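Local coordinates for protein glycosyl hydrolase family 26 (Bacteroides ovatus, PDB 4ZXO) that probably hydrolyses the beta-1,4-mannosidic bonds of galactomannan as a family 26 beta-mannanase built on a TIM barrel, at residues A[100-105]-A[137-142]; A[159-164]-A[203-208]; A[230-235]-A[262-267]. All coordinates share one frame; numbering follows the deposited sequence. Where two conformers were deposited one is given.

Interaction 1: residues A[100-105]-A[137-142]; sequences LSWHVR and EWIDRV
Trp102 and Val142 make the central apolar contact between the chain leaving strand 97-101 and helix 132-147. Val142 CG2 sits over one face of the indole, 3.6 Å from the centroid of the six-membered ring and 19° off its normal, a CH-pi contact. The opposite face is covered by Val104 CB from the tryptophan's own segment, leaving the ring sandwiched between two valines. With its CG anti to the backbone N (chi1 -168°), Trp102 reaches out to the helix, where Ile139 CG1 meets the indole at its edge, 3.9 Å from CH2.

A second apolar patch forms one helical turn earlier. Val104 CG2 approaches the Trp138 ring obliquely, 3.6 Å from CE3, and Arg105 CB lies 3.9 Å from Trp138 CH2, while the rest of the arginine leads away to Gly110.

Arg105 O lies in the plane of the Trp138 ring, 3.3 Å from CZ3. No hydrogen bond links the two segments: the direct contact is apolar packing, while Glu69, from outside, takes N-H groups from both, those of Trp102 NE1 and Arg105 N by its carboxylate and that of Arg141 NH2 by its backbone O.

Interaction 2: residues A[159-164]-A[203-208]; sequences VVFRPW and VLLAYS
Two neighbouring parallel strands of the TIM barrel, 159-162 and 203-207, pair here. Their short axes come within 4.6 Å, and their N-to-C directions are 36° apart. The ladder runs through three backbone bonds: Leu204 N to Val159 O (2.9 Å, nearly straight at 172°), Phe161 N to Leu204 O (2.8 Å) and Ala206 N to Phe161 O (2.9 Å). Leu204 thus gives its N-H and receives at its O from residues on either side of Val160, as parallel pairing requires.

Val159, Phe161, Val203 and Leu205 share one face of the sheet. Phe161 CB presses on Val203 CG1 at 3.4 Å, and the Phe161 side chain lies beside that of Leu205, pointing the same way, with Leu205 CD2 coming obliquely to ring atom CD2. On the face of Val160 and Leu204, Val160 CG1, anti to its own backbone N, comes within 3.6 Å of Ala206 CB.

Past the ladder, polar groups take over. The Arg162 chain is extended until it bends at chi3 (63°), which brings NH1 to Ser208 OG at 3.0 Å, with the hydroxyl oxygen near the guanidinium plane. The Ser208 hydroxyl in turn donates to a water, which donates to Pro163 O and Ala206 O and so bridges the two chains. A second water links Trp164 O to Ser208 N.

Asp235 and Glu270 form salt bridges with Arg162 and probably help fix its guanidinium. Phe161 and Val203 face helix 132-147, Leu205 and Pro163 pack on Trp188 of helix 181-197, and strand 97-101 lies along the other edge of strand 159-162.

Interaction 3: residues A[230-235]-A[262-267]; sequences DVLGTD and HDKPIA
Lys264 puts CG anti to its carbonyl carbon (chi1 -55°) and bends at chi2 (-65°). Its CB already lies against Leu232 CG; the first torsion brings CG alongside, and the bend carries CD past Asp230 O. Leu232 CG, itself anti to its carbonyl carbon (chi1 -62°), lies 3.7 Å from Lys264 CB, and the two side chains cross at about a right angle. The ammonium end of the lysine is held mainly by the backbone oxygens of Asp226 and Ile229. It also gives a hydrogen bond to a water, 2.9 Å from NZ, that donates to Asp230 OD1, so a single water bridges the ammonium and the carboxylate, which do not touch directly. The other carboxylate oxygen of Asp230 takes the N-H of Leu205.

Pro265 CD rests 3.1 Å from Asp230 O. Beyond it the backbones pair: Leu232 N reaches Pro265 O at 3.0 Å, in the carbonyl plane, and Ala267 N binds Leu232 O at 3.0 Å on a more bent path. The next bond, Thr234 N to Ala267 O at 3.3 Å, is weak. Val231 CG1 meets Ala267 CB at 4.1 Å on the face that also touches Tyr297, whereas Leu232 and Ile266 face helix 241-262.

That helix ends in a Schellman motif at Asp263, and the chain then turns into strand 266-271. Strand, helix and neighbouring parallel strand make up the beta-alpha-beta unit from which TIM barrels are built.

In the fold
The three interactions follow one another in series along the chain, and all reach the same parallel barrel sheet. Strands 97-101, 159-162, 203-207, 231-235 and 266-271 are successive neighbours in it. The centres of interactions 1 and 2 lie about 12 Å apart, joined where Leu100 probably bonds with Val160 and Arg162; helix 132-147 of interaction 1 leads on to strand 159-162. Interactions 2 and 3, about 10 Å apart between centres, meet through probable Leu205–Asp230 and Tyr207–Gly233 backbone bonds. Interactions 1 and 3 do not touch, their nearest atoms about 7 Å apart. The three together trace part of the barrel wall, with interaction 1 adding an outer helix and interactions 2 and 3 pairing strands.

Interaction 1: residues A[100-105]-A[137-142]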
loop_
_atom_site.group_PDB
_atom_site.type_symbol
_atom_site.label_atom_id
_atom_site.label_comp_id
_atom_site.label_asym_id
_atom_site.label_seq_id
_atom_site.Cartn_x
_atom_site.Cartn_y
_atom_site.Cartn_z
ATOM N N LEU A 100 1.318 3.091 3.827
ATOM C CA LEU A 100 0.767 2.507 5.067
ATOM C C LEU A 100 -0.627 1.966 4.799
ATOM O O LEU A 100 -1.467 2.710 4.233
ATOM C CB LEU A 100 0.675 3.564 6.179
ATOM C CG LEU A 100 2.060 4.074 6.574
ATOM C CD1 LEU A 100 1.873 5.287 7.501
ATOM C CD2 LEU A 100 2.873 3.014 7.319
ATOM N N SER A 101 -0.864 0.719 5.165
ATOM C CA SER A 101 -2.211 0.187 5.151
ATOM C C SER A 101 -2.780 0.205 6.573
ATOM O O SER A 101 -2.076 0.568 7.522
ATOM C CB SER A 101 -2.226 -1.231 4.567
ATOM O OG SER A 101 -1.185 -1.994 5.134
ATOM N N TRP A 102 -4.047 -0.163 6.724
ATOM C CA TRP A 102 -4.698 -0.045 8.034
ATOM C C TRP A 102 -5.678 -1.179 8.214
ATOM O O TRP A 102 -6.887 -1.037 7.883
ATOM C CB TRP A 102 -5.452 1.321 8.139
ATOM C CG TRP A 102 -5.912 1.656 9.533
ATOM C CD1 TRP A 102 -5.437 1.145 10.723
ATOM C CD2 TRP A 102 -6.921 2.603 9.873
ATOM N NE1 TRP A 102 -6.127 1.715 11.781
ATOM C CE2 TRP A 102 -7.042 2.603 11.285
ATOM C CE3 TRP A 102 -7.763 3.418 9.116
ATOM C CZ2 TRP A 102 -7.959 3.408 11.973
ATOM C CZ3 TRP A 102 -8.676 4.249 9.798
ATOM C CH2 TRP A 102 -8.760 4.246 11.236
ATOM N N HIS A 103 -5.183 -2.299 8.744
ATOM C CA HIS A 103 -6.105 -3.385 9.071
ATOM C C HIS A 103 -6.768 -3.076 10.441
ATOM O O HIS A 103 -6.406 -3.643 11.513
ATOM C CB HIS A 103 -5.369 -4.736 9.094
ATOM C CG HIS A 103 -5.060 -5.272 7.738
ATOM N ND1 HIS A 103 -4.003 -4.820 6.968
ATOM C CD2 HIS A 103 -5.620 -6.292 7.048
ATOM C CE1 HIS A 103 -3.943 -5.537 5.851
ATOM N NE2 HIS A 103 -4.922 -6.427 5.871
ATOM N N VAL A 104 -7.729 -2.159 10.381
ATOM C CA VAL A 104 -8.359 -1.601 11.575
ATOM C C VAL A 104 -9.342 -2.592 12.192
ATOM O O VAL A 104 -10.032 -3.367 11.487
ATOM C CB VAL A 104 -9.064 -0.271 11.192
ATOM C CG1 VAL A 104 -10.034 -0.444 9.988
ATOM C CG2 VAL A 104 -9.747 0.462 12.346
ATOM N N ARG A 105 -9.380 -2.563 13.524
ATOM C CA ARG A 105 -10.294 -3.395 14.278
ATOM C C ARG A 105 -11.758 -3.081 13.922
ATOM O O ARG A 105 -12.095 -2.021 13.342
ATOM C CB ARG A 105 -10.081 -3.161 15.790
ATOM C CG ARG A 105 -8.692 -3.448 16.317
ATOM C CD ARG A 105 -8.285 -4.913 16.322
ATOM N NE ARG A 105 -9.127 -5.702 17.248
ATOM C CZ ARG A 105 -8.929 -6.982 17.517
ATOM N NH1 ARG A 105 -7.907 -7.616 17.006
ATOM N NH2 ARG A 105 -9.750 -7.628 18.345
ATOM N N GLU A 137 -12.416 9.185 16.488
ATOM C CA GLU A 137 -11.278 9.144 17.422
ATOM C C GLU A 137 -10.194 8.191 16.865
ATOM O O GLU A 137 -9.009 8.499 16.932
ATOM C CB GLU A 137 -11.779 8.703 18.798
ATOM C CG GLU A 137 -10.705 8.541 19.863
ATOM C CD GLU A 137 -10.719 7.130 20.417
ATOM O OE1 GLU A 137 -11.736 6.665 21.066
ATOM O OE2 GLU A 137 -9.701 6.467 20.166
ATOM N N TRP A 138 -10.636 7.064 16.295
ATOM C CA TRP A 138 -9.707 6.088 15.704
ATOM C C TRP A 138 -8.951 6.705 14.532
ATOM O O TRP A 138 -7.752 6.561 14.436
ATOM C CB TRP A 138 -10.461 4.829 15.252
ATOM C CG TRP A 138 -10.862 3.949 16.439
ATOM C CD1 TRP A 138 -10.799 4.244 17.782
ATOM C CD2 TRP A 138 -11.327 2.629 16.329
ATOM N NE1 TRP A 138 -11.209 3.148 18.513
ATOM C CE2 TRP A 138 -11.514 2.131 17.641
ATOM C CE3 TRP A 138 -11.546 1.787 15.222
ATOM C CZ2 TRP A 138 -11.950 0.826 17.895
ATOM C CZ3 TRP A 138 -12.010 0.468 15.453
ATOM C CH2 TRP A 138 -12.186 -0.008 16.792
ATOM N N ILE A 139 -9.660 7.432 13.665
ATOM C CA ILE A 139 -9.010 8.062 12.537
ATOM C C ILE A 139 -8.021 9.130 13.081
ATOM O O ILE A 139 -6.924 9.255 12.553
ATOM C CB ILE A 139 -10.010 8.667 11.570
ATOM C CG1 ILE A 139 -10.852 7.552 10.893
ATOM C CG2 ILE A 139 -9.300 9.491 10.488
ATOM C CD1 ILE A 139 -12.201 8.082 10.256
ATOM N N ASP A 140 -8.383 9.839 14.149
ATOM C CA ASP A 140 -7.531 10.863 14.717
ATOM C C ASP A 140 -6.254 10.233 15.256
ATOM O O ASP A 140 -5.191 10.854 15.231
ATOM C CB ASP A 140 -8.263 11.633 15.845
ATOM C CG ASP A 140 -9.282 12.600 15.311
ATOM O OD1 ASP A 140 -9.391 12.787 14.064
ATOM O OD2 ASP A 140 -9.914 13.286 16.142
ATOM N N ARG A 141 -6.337 8.990 15.713
ATOM C CA ARG A 141 -5.143 8.284 16.216
ATOM C C ARG A 141 -4.202 7.986 15.065
ATOM O O ARG A 141 -2.970 8.149 15.181
ATOM C CB ARG A 141 -5.539 6.975 16.975
ATOM C CG ARG A 141 -6.180 7.300 18.381
ATOM C CD ARG A 141 -6.797 6.113 19.184
ATOM N NE ARG A 141 -6.638 6.391 20.616
ATOM C CZ ARG A 141 -7.206 5.709 21.608
ATOM N NH1 ARG A 141 -6.922 6.062 22.862
ATOM N NH2 ARG A 141 -8.033 4.669 21.368
ATOM N N VAL A 142 -4.757 7.569 13.928
ATOM C CA VAL A 142 -3.948 7.490 12.699
ATOM C C VAL A 142 -3.362 8.860 12.327
ATOM O O VAL A 142 -2.168 8.986 12.008
ATOM C CB VAL A 142 -4.810 6.968 11.518
ATOM C CG1 VAL A 142 -4.051 7.151 10.175
ATOM C CG2 VAL A 142 -5.171 5.494 11.757
#

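Interaction 2: residues A[159-164]-A[203-208]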
loop_
_atom_site.group_PDB
_atom_site.type_symbol
_atom_site.label_atom_id
_atom_site.label_comp_id
_atom_site.label_asym_id
_atom_site.label_seq_id
_atom_site.Cartn_x
_atom_site.Cartn_y
_atom_site.Cartn_z
ATOM N N VAL A 159 3.530 10.093 2.848
ATOM C CA VAL A 159 3.137 8.673 2.894
ATOM C C VAL A 159 1.962 8.437 1.960
ATOM O O VAL A 159 1.098 9.297 1.822
ATOM C CB VAL A 159 2.721 8.277 4.370
ATOM C CG1 VAL A 159 1.893 6.985 4.442
ATOM C CG2 VAL A 159 3.989 8.251 5.212
ATOM N N VAL A 160 1.959 7.295 1.279
ATOM C CA VAL A 160 0.751 6.873 0.558
ATOM C C VAL A 160 -0.076 6.040 1.520
ATOM O O VAL A 160 0.313 4.931 1.862
ATOM C CB VAL A 160 1.062 6.081 -0.711
ATOM C CG1 VAL A 160 -0.251 5.575 -1.400
ATOM C CG2 VAL A 160 1.907 6.951 -1.664
ATOM N N PHE A 161 -1.210 6.570 1.967
ATOM C CA PHE A 161 -2.031 5.890 2.970
ATOM C C PHE A 161 -3.171 5.172 2.214
ATOM O O PHE A 161 -3.822 5.777 1.326
ATOM C CB PHE A 161 -2.572 6.908 3.952
ATOM C CG PHE A 161 -3.451 6.346 5.042
ATOM C CD1 PHE A 161 -3.060 5.228 5.777
ATOM C CD2 PHE A 161 -4.650 7.000 5.382
ATOM C CE1 PHE A 161 -3.893 4.707 6.796
ATOM C CE2 PHE A 161 -5.457 6.506 6.441
ATOM C CZ PHE A 161 -5.070 5.376 7.145
ATOM N N ARG A 162 -3.350 3.889 2.509
ATOM C CA ARG A 162 -4.223 3.010 1.712
ATOM C C ARG A 162 -5.198 2.294 2.612
ATOM O O ARG A 162 -5.106 1.059 2.775
ATOM C CB ARG A 162 -3.314 2.001 0.949
ATOM C CG ARG A 162 -4.013 1.177 -0.065
ATOM C CD ARG A 162 -2.999 0.334 -0.834
ATOM N NE ARG A 162 -2.307 -0.624 0.015
ATOM C CZ ARG A 162 -2.692 -1.911 0.173
ATOM N NH1 ARG A 162 -3.838 -2.356 -0.380
ATOM N NH2 ARG A 162 -1.981 -2.736 0.954
ATOM N N PRO A 163 -6.139 3.012 3.217
ATOM C CA PRO A 163 -7.094 2.380 4.126
ATOM C C PRO A 163 -8.234 1.724 3.312
ATOM O O PRO A 163 -8.348 1.981 2.109
ATOM C CB PRO A 163 -7.634 3.574 4.936
ATOM C CG PRO A 163 -7.638 4.693 3.899
ATOM C CD PRO A 163 -6.303 4.482 3.185
ATOM N N TRP A 164 -9.071 0.932 3.966
ATOM C CA TRP A 164 -10.342 0.475 3.354
ATOM C C TRP A 164 -10.094 -0.295 2.067
ATOM O O TRP A 164 -10.828 -0.179 1.073
ATOM C CB TRP A 164 -11.286 1.663 3.058
ATOM C CG TRP A 164 -11.402 2.656 4.206
ATOM C CD1 TRP A 164 -11.152 4.012 4.152
ATOM C CD2 TRP A 164 -11.725 2.362 5.579
ATOM N NE1 TRP A 164 -11.310 4.573 5.395
ATOM C CE2 TRP A 164 -11.654 3.592 6.291
ATOM C CE3 TRP A 164 -12.035 1.172 6.282
ATOM C CZ2 TRP A 164 -11.938 3.679 7.655
ATOM C CZ3 TRP A 164 -12.306 1.267 7.644
ATOM C CH2 TRP A 164 -12.228 2.505 8.309
ATOM N N VAL A 203 -0.121 13.255 3.300
ATOM C CA VAL A 203 -0.710 12.014 2.858
ATOM C C VAL A 203 -1.255 12.076 1.432
ATOM O O VAL A 203 -1.922 13.044 1.063
ATOM C CB VAL A 203 -1.823 11.603 3.824
ATOM C CG1 VAL A 203 -2.427 10.281 3.418
ATOM C CG2 VAL A 203 -1.238 11.467 5.189
ATOM N N LEU A 204 -0.960 11.031 0.672
ATOM C CA LEU A 204 -1.629 10.733 -0.595
ATOM C C LEU A 204 -2.525 9.539 -0.322
ATOM O O LEU A 204 -2.077 8.599 0.312
ATOM C CB LEU A 204 -0.641 10.364 -1.694
ATOM C CG LEU A 204 0.344 11.514 -1.965
ATOM C CD1 LEU A 204 1.350 11.096 -3.004
ATOM C CD2 LEU A 204 -0.416 12.757 -2.420
ATOM N N LEU A 205 -3.745 9.538 -0.825
ATOM C CA LEU A 205 -4.658 8.413 -0.544
ATOM C C LEU A 205 -4.746 7.446 -1.709
ATOM O O LEU A 205 -4.926 7.871 -2.852
ATOM C CB LEU A 205 -6.079 8.961 -0.217
ATOM C CG LEU A 205 -6.123 9.731 1.094
ATOM C CD1 LEU A 205 -7.543 10.292 1.310
ATOM C CD2 LEU A 205 -5.668 8.879 2.313
ATOM N N ALA A 206 -4.658 6.143 -1.447
ATOM C CA ALA A 206 -4.716 5.144 -2.521
ATOM C C ALA A 206 -5.949 4.253 -2.337
ATOM O O ALA A 206 -6.238 3.763 -1.218
ATOM C CB ALA A 206 -3.429 4.250 -2.523
ATOM N N TYR A 207 -6.617 4.036 -3.453
ATOM C CA TYR A 207 -7.798 3.201 -3.577
ATOM C C TYR A 207 -7.363 1.847 -4.095
ATOM O O TYR A 207 -6.555 1.801 -5.035
ATOM C CB TYR A 207 -8.733 3.906 -4.553
ATOM C CG TYR A 207 -10.060 3.304 -4.920
ATOM C CD1 TYR A 207 -11.156 3.395 -4.046
ATOM C CD2 TYR A 207 -10.268 2.764 -6.208
ATOM C CE1 TYR A 207 -12.417 2.923 -4.421
ATOM C CE2 TYR A 207 -11.510 2.281 -6.598
ATOM C CZ TYR A 207 -12.606 2.404 -5.708
ATOM O OH TYR A 207 -13.858 1.943 -6.019
ATOM N N SER A 208 -7.823 0.729 -3.509
ATOM C CA SER A 208 -7.172 -0.562 -3.862
ATOM C C SER A 208 -8.060 -1.805 -3.704
ATOM O O SER A 208 -7.791 -2.692 -2.886
ATOM C CB SER A 208 -5.852 -0.731 -3.043
ATOM O OG SER A 208 -6.055 -0.775 -1.635
HETATM O O HOH W 1 -7.479 1.432 -0.484
HETATM O O HOH W 2 -9.955 0.163 -1.803
#

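Interaction 3: residues A[230-235]-A[262-267]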
loop_
_atom_site.group_PDB
_atom_site.type_symbol
_atom_site.label_atom_id
_atom_site.label_comp_id
_atom_site.label_asym_id
_atom_site.label_seq_id
_atom_site.Cartn_x
_atom_site.Cartn_y
_atom_site.Cartn_z
ATOM N N ASP A 230 -5.805 9.909 -4.626
ATOM C CA ASP A 230 -4.619 10.324 -5.402
ATOM C C ASP A 230 -4.007 9.205 -6.248
ATOM O O ASP A 230 -3.375 9.495 -7.267
ATOM C CB ASP A 230 -3.539 10.854 -4.452
ATOM C CG ASP A 230 -4.040 11.990 -3.658
ATOM O OD1 ASP A 230 -4.380 13.014 -4.272
ATOM O OD2 ASP A 230 -4.154 11.890 -2.441
ATOM N N VAL A 231 -4.161 7.944 -5.822
ATOM C CA VAL A 231 -3.501 6.818 -6.508
ATOM C C VAL A 231 -4.527 5.720 -6.714
ATOM O O VAL A 231 -5.221 5.342 -5.758
ATOM C CB VAL A 231 -2.342 6.248 -5.672
ATOM C CG1 VAL A 231 -1.735 4.983 -6.362
ATOM C CG2 VAL A 231 -1.300 7.358 -5.382
ATOM N N LEU A 232 -4.637 5.212 -7.930
ATOM C CA LEU A 232 -5.540 4.087 -8.226
ATOM C C LEU A 232 -4.737 2.781 -8.156
ATOM O O LEU A 232 -3.790 2.592 -8.931
ATOM C CB LEU A 232 -6.187 4.245 -9.616
ATOM C CG LEU A 232 -7.050 5.492 -9.742
ATOM C CD1 LEU A 232 -7.602 5.582 -11.202
ATOM C CD2 LEU A 232 -8.171 5.538 -8.681
ATOM N N GLY A 233 -5.104 1.898 -7.239
ATOM C CA GLY A 233 -4.369 0.654 -7.087
ATOM C C GLY A 233 -5.253 -0.564 -7.225
ATOM O O GLY A 233 -6.488 -0.488 -7.418
ATOM N N THR A 234 -4.610 -1.715 -7.111
ATOM C CA THR A 234 -5.359 -2.978 -7.058
ATOM C C THR A 234 -4.480 -3.992 -6.312
ATOM O O THR A 234 -3.237 -3.866 -6.296
ATOM C CB THR A 234 -5.739 -3.490 -8.464
ATOM O OG1 THR A 234 -6.634 -4.605 -8.340
ATOM C CG2 THR A 234 -4.478 -3.955 -9.213
ATOM N N ASP A 235 -5.133 -4.934 -5.640
ATOM C CA ASP A 235 -4.457 -6.028 -4.951
ATOM C C ASP A 235 -4.798 -7.336 -5.664
ATOM O O ASP A 235 -5.966 -7.766 -5.643
ATOM C CB ASP A 235 -4.914 -6.145 -3.469
ATOM C CG ASP A 235 -4.515 -4.968 -2.609
ATOM O OD1 ASP A 235 -3.887 -4.004 -3.121
ATOM O OD2 ASP A 235 -4.857 -5.031 -1.389
ATOM N N HIS A 262 -9.205 9.716 -15.211
ATOM C CA HIS A 262 -9.299 10.547 -14.029
ATOM C C HIS A 262 -7.989 11.252 -13.676
ATOM O O HIS A 262 -7.897 11.870 -12.605
ATOM C CB HIS A 262 -9.754 9.650 -12.830
ATOM C CG HIS A 262 -11.160 9.171 -12.955
ATOM N ND1 HIS A 262 -12.208 9.796 -12.314
ATOM C CD2 HIS A 262 -11.714 8.218 -13.740
ATOM C CE1 HIS A 262 -13.338 9.194 -12.645
ATOM N NE2 HIS A 262 -13.063 8.226 -13.495
ATOM N N ASP A 263 -6.975 11.122 -14.544
ATOM C CA ASP A 263 -5.638 11.705 -14.295
ATOM C C ASP A 263 -5.077 11.333 -12.915
ATOM O O ASP A 263 -4.731 12.198 -12.095
ATOM C CB ASP A 263 -5.647 13.234 -14.454
ATOM C CG ASP A 263 -4.276 13.804 -14.560
ATOM O OD1 ASP A 263 -3.329 13.087 -14.986
ATOM O OD2 ASP A 263 -4.130 15.015 -14.277
ATOM N N LYS A 264 -4.964 10.028 -12.681
ATOM C CA LYS A 264 -4.363 9.505 -11.460
ATOM C C LYS A 264 -3.277 8.558 -11.861
ATOM O O LYS A 264 -3.475 7.793 -12.815
ATOM C CB LYS A 264 -5.373 8.720 -10.591
ATOM C CG LYS A 264 -6.625 9.546 -10.244
ATOM C CD LYS A 264 -6.302 10.745 -9.353
ATOM C CE LYS A 264 -7.597 11.441 -8.886
ATOM N NZ LYS A 264 -7.229 12.754 -8.225
ATOM N N PRO A 265 -2.164 8.536 -11.108
ATOM C CA PRO A 265 -1.158 7.478 -11.258
ATOM C C PRO A 265 -1.756 6.173 -10.750
ATOM O O PRO A 265 -2.685 6.194 -9.948
ATOM C CB PRO A 265 -0.019 7.959 -10.358
ATOM C CG PRO A 265 -0.667 8.756 -9.328
ATOM C CD PRO A 265 -1.852 9.430 -9.979
ATOM N N ILE A 266 -1.143 5.072 -11.166
ATOM C CA ILE A 266 -1.646 3.744 -10.851
ATOM C C ILE A 266 -0.551 2.895 -10.204
ATOM O O ILE A 266 0.657 3.172 -10.341
ATOM C CB ILE A 266 -2.183 3.049 -12.121
ATOM C CG1 ILE A 266 -1.044 2.755 -13.104
ATOM C CG2 ILE A 266 -3.324 3.918 -12.733
ATOM C CD1 ILE A 266 -1.511 1.960 -14.326
ATOM N N ALA A 267 -0.970 1.867 -9.493
ATOM C CA ALA A 267 -0.017 1.014 -8.829
ATOM C C ALA A 267 -0.590 -0.375 -8.564
ATOM O O ALA A 267 -1.785 -0.526 -8.357
ATOM C CB ALA A 267 0.433 1.642 -7.470
HETATM O O HOH W 3 -4.768 13.506 -6.918
#